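Local coordinates for L-Ribose isomerase (Acinetobacter, PDB 4Q0S), which probably interconverts L-ribose and its ketose L-ribulose in a cobalt-containing cupin barrel that binds the sugar alcohol ribitol, at residues A[220-225]-A[241-246]. Numbering follows the deposited sequence.
With NCO (cobalt hexammine(III)), chain E.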
ATOM      1  N   SER A 220     -13.181 -10.957  21.924  1.00 30.11           N
ATOM      2  CA  SER A 220     -12.445 -12.210  22.015  1.00 33.80           C
ATOM      3  C   SER A 220     -12.155 -12.573  23.481  1.00 35.84           C
ATOM      4  O   SER A 220     -11.323 -11.946  24.139  1.00 34.80           O
ATOM      5  CB  SER A 220     -11.139 -12.096  21.228  1.00 34.31           C
ATOM      6  OG  SER A 220     -10.463 -13.335  21.173  1.00 39.87           O
ATOM      7  N   HIS A 221     -12.863 -13.580  23.987  1.00 38.35           N
ATOM      8  CA  HIS A 221     -12.681 -14.045  25.362  1.00 42.31           C
ATOM      9  C   HIS A 221     -11.566 -15.086  25.368  1.00 46.06           C
ATOM     10  O   HIS A 221     -11.795 -16.246  25.029  1.00 45.57           O
ATOM     11  CB  HIS A 221     -13.970 -14.688  25.890  1.00 38.56           C
ATOM     12  CG  HIS A 221     -15.158 -13.777  25.871  1.00 36.04           C
ATOM     13  ND1 HIS A 221     -15.370 -12.808  26.828  1.00 35.25           N
ATOM     14  CD2 HIS A 221     -16.190 -13.678  25.001  1.00 34.43           C
ATOM     15  CE1 HIS A 221     -16.482 -12.152  26.548  1.00 34.79           C
ATOM     16  NE2 HIS A 221     -16.999 -12.660  25.443  1.00 34.05           N
ATOM     17  N   GLU A 222     -10.362 -14.676  25.750  1.00 52.76           N
ATOM     18  CA  GLU A 222      -9.227 -15.591  25.779  1.00 60.37           C
ATOM     19  C   GLU A 222      -8.238 -15.279  26.897  1.00 65.11           C
ATOM     20  O   GLU A 222      -7.458 -14.331  26.795  1.00 65.43           O
ATOM     21  CB  GLU A 222      -8.480 -15.554  24.443  1.00 61.19           C
ATOM     22  CG  GLU A 222      -9.312 -15.950  23.238  1.00 64.71           C
ATOM     23  CD  GLU A 222      -8.540 -15.821  21.934  1.00 67.19           C
ATOM     24  OE1 GLU A 222      -8.036 -14.712  21.649  1.00 67.50           O
ATOM     25  OE2 GLU A 222      -8.439 -16.827  21.194  1.00 68.16           O
ATOM     26  N   PRO A 223      -8.267 -16.064  27.986  1.00 69.90           N
ATOM     27  CA  PRO A 223      -7.342 -15.842  29.106  1.00 73.64           C
ATOM     28  C   PRO A 223      -5.927 -16.286  28.711  1.00 77.29           C
ATOM     29  O   PRO A 223      -5.308 -17.113  29.386  1.00 77.57           O
ATOM     30  CB  PRO A 223      -7.931 -16.712  30.217  1.00 72.60           C
ATOM     31  CG  PRO A 223      -9.401 -16.740  29.884  1.00 71.53           C
ATOM     32  CD  PRO A 223      -9.370 -16.950  28.394  1.00 70.82           C
ATOM     33  N   THR A 224      -5.427 -15.727  27.609  1.00 81.10           N
ATOM     34  CA  THR A 224      -4.103 -16.058  27.086  1.00 84.32           C
ATOM     35  C   THR A 224      -2.946 -15.580  27.959  1.00 86.43           C
ATOM     36  O   THR A 224      -3.123 -15.252  29.136  1.00 86.71           O
ATOM     37  CB  THR A 224      -3.900 -15.472  25.665  1.00 84.69           C
ATOM     38  OG1 THR A 224      -3.936 -14.040  25.726  1.00 84.42           O
ATOM     39  CG2 THR A 224      -4.989 -15.966  24.721  1.00 84.26           C
ATOM     40  N   GLU A 225      -1.759 -15.547  27.359  1.00 88.56           N
ATOM     41  CA  GLU A 225      -0.540 -15.128  28.041  1.00 90.54           C
ATOM     42  C   GLU A 225      -0.415 -13.604  28.052  1.00 91.15           C
ATOM     43  O   GLU A 225       0.012 -13.014  29.046  1.00 91.27           O
ATOM     44  CB  GLU A 225       0.679 -15.749  27.344  1.00 91.21           C
ATOM     45  CG  GLU A 225       1.683 -16.418  28.278  1.00 92.31           C
ATOM     46  CD  GLU A 225       2.408 -15.433  29.178  1.00 93.46           C
ATOM     47  OE1 GLU A 225       1.742 -14.754  29.989  1.00 93.70           O
ATOM     48  OE2 GLU A 225       3.651 -15.339  29.076  1.00 93.59           O
ATOM     49  N   HIS A 241     -13.926 -18.643  28.811  1.00 56.35           N
ATOM     50  CA  HIS A 241     -13.233 -19.114  27.616  1.00 56.32           C
ATOM     51  C   HIS A 241     -14.251 -19.237  26.487  1.00 54.13           C
ATOM     52  O   HIS A 241     -15.397 -19.639  26.715  1.00 53.00           O
ATOM     53  CB  HIS A 241     -12.564 -20.468  27.863  1.00 59.92           C
ATOM     54  CG  HIS A 241     -11.640 -20.892  26.760  1.00 64.63           C
ATOM     55  ND1 HIS A 241     -10.595 -20.105  26.320  1.00 66.28           N
ATOM     56  CD2 HIS A 241     -11.596 -22.024  26.017  1.00 65.55           C
ATOM     57  CE1 HIS A 241      -9.947 -20.734  25.356  1.00 66.20           C
ATOM     58  NE2 HIS A 241     -10.534 -21.901  25.152  1.00 66.15           N
ATOM     59  N   ASP A 242     -13.833 -18.889  25.274  1.00 50.52           N
ATOM     60  CA  ASP A 242     -14.725 -18.936  24.126  1.00 46.85           C
ATOM     61  C   ASP A 242     -14.092 -19.612  22.913  1.00 46.34           C
ATOM     62  O   ASP A 242     -14.473 -19.346  21.775  1.00 45.34           O
ATOM     63  CB  ASP A 242     -15.168 -17.513  23.772  1.00 44.41           C
ATOM     64  CG  ASP A 242     -16.324 -17.486  22.796  1.00 41.82           C
ATOM     65  OD1 ASP A 242     -17.328 -18.188  23.041  1.00 39.14           O
ATOM     66  OD2 ASP A 242     -16.232 -16.754  21.788  1.00 39.25           O
ATOM     67  N   ASN A 243     -13.113 -20.476  23.159  1.00 46.68           N
ATOM     68  CA  ASN A 243     -12.459 -21.209  22.082  1.00 47.41           C
ATOM     69  C   ASN A 243     -12.692 -22.690  22.313  1.00 47.22           C
ATOM     70  O   ASN A 243     -12.419 -23.209  23.395  1.00 48.32           O
ATOM     71  CB  ASN A 243     -10.950 -20.947  22.049  1.00 48.63           C
ATOM     72  CG  ASN A 243     -10.607 -19.546  21.588  1.00 51.76           C
ATOM     73  OD1 ASN A 243     -11.378 -18.907  20.872  1.00 51.48           O
ATOM     74  ND2 ASN A 243      -9.430 -19.066  21.981  1.00 52.57           N
ATOM     75  N   ASP A 244     -13.202 -23.370  21.295  1.00 45.97           N
ATOM     76  CA  ASP A 244     -13.464 -24.795  21.396  1.00 45.00           C
ATOM     77  C   ASP A 244     -12.845 -25.472  20.183  1.00 43.74           C
ATOM     78  O   ASP A 244     -13.473 -25.566  19.129  1.00 43.33           O
ATOM     79  CB  ASP A 244     -14.973 -25.054  21.420  1.00 46.70           C
ATOM     80  CG  ASP A 244     -15.324 -26.450  21.912  1.00 48.27           C
ATOM     81  OD1 ASP A 244     -14.560 -27.404  21.637  1.00 47.16           O
ATOM     82  OD2 ASP A 244     -16.379 -26.593  22.569  1.00 49.40           O
ATOM     83  N   PHE A 245     -11.605 -25.924  20.328  1.00 42.24           N
ATOM     84  CA  PHE A 245     -10.908 -26.593  19.238  1.00 42.68           C
ATOM     85  C   PHE A 245     -11.342 -28.050  19.159  1.00 42.63           C
ATOM     86  O   PHE A 245     -11.536 -28.699  20.188  1.00 43.28           O
ATOM     87  CB  PHE A 245      -9.395 -26.494  19.452  1.00 42.88           C
ATOM     88  CG  PHE A 245      -8.861 -25.099  19.306  1.00 44.21           C
ATOM     89  CD1 PHE A 245      -8.435 -24.630  18.066  1.00 44.88           C
ATOM     90  CD2 PHE A 245      -8.850 -24.228  20.390  1.00 45.41           C
ATOM     91  CE1 PHE A 245      -8.010 -23.311  17.907  1.00 45.42           C
ATOM     92  CE2 PHE A 245      -8.428 -22.903  20.244  1.00 46.10           C
ATOM     93  CZ  PHE A 245      -8.007 -22.446  19.000  1.00 45.79           C
ATOM     94  N   VAL A 246     -11.507 -28.551  17.938  1.00 41.84           N
ATOM     95  CA  VAL A 246     -11.915 -29.935  17.731  1.00 43.60           C
ATOM     96  C   VAL A 246     -10.857 -30.885  18.288  1.00 46.02           C
ATOM     97  O   VAL A 246     -11.183 -31.902  18.906  1.00 46.26           O
ATOM     98  CB  VAL A 246     -12.131 -30.235  16.233  1.00 41.67           C
ATOM     99  CG1 VAL A 246     -12.538 -31.686  16.045  1.00 39.98           C
ATOM    100  CG2 VAL A 246     -13.196 -29.312  15.668  1.00 41.46           C
TER
HETATM  101 CO   NCO E 504     -13.218 -30.743  22.901  1.00 45.06          CO
HETATM  102  N1  NCO E 504     -14.792 -30.413  23.715  1.00 47.14           N
HETATM  103  N2  NCO E 504     -12.510 -31.254  24.477  1.00 47.44           N
HETATM  104  N3  NCO E 504     -13.931 -30.229  21.316  1.00 47.05           N
HETATM  105  N4  NCO E 504     -12.702 -29.039  23.226  1.00 46.62           N
HETATM  106  N5  NCO E 504     -13.734 -32.440  22.575  1.00 45.19           N
HETATM  107  N6  NCO E 504     -11.637 -31.073  22.091  1.00 46.68           N
HETATM  108  O   HOH W   1     -14.440 -14.634  22.266  1.00 34.80           O
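His241 meets the loop 220-225 at Pro223: Pro223 CD lies 4.0 Å from His241 ND1, at the edge of the imidazole and close to its plane. At Asp242 the backbone takes over: Asp242 N donates to His221 O over 3.3 Å in a weak, bent hydrogen bond, while CB of His221 and CB of Asp242 pack 3.7 Å apart. The imidazole of His221 and the carboxylate of Asp242 stand at 90° to each other, and a water bridges the pair, taking a bond from His221 N and giving one to Asp242 OD2. Asp242 OD1 forms a salt bridge with Arg121; His221 NE2, for its part, bonds to Glu97 O.

Asn243 makes the strong polar link. Asn243 ND2 donates to Glu222 OE2 at 2.6 Å, nearly straight at 170°; the acceptor lies in the amide plane and uses its anti lone pair, with carboxylate and amide almost perpendicular. Arg254 salt-bridges the same oxygen, which also makes a weak bond to ribitol, an arrangement that probably helps to fix the orientation of this carboxylate in the sugar pocket. Ser220 OG gives a weak hydrogen bond to the other oxygen, Glu222 OE1.

Beyond the loop contact, cobalt hexammine donates hydrogen bonds to Asp244 OD1 and Phe245 O, and a weak one to Val246 O; Asp248 is a further partner. Within this chain strand 244-245 is the outermost strand of its sheet, antiparallel to strand 113-118, where the Phe245 ring stacks on the cobalt ligand His117; helix 248-254 packs against Phe245, and the loop 220-225 follows strand 211-217 of the other sheet.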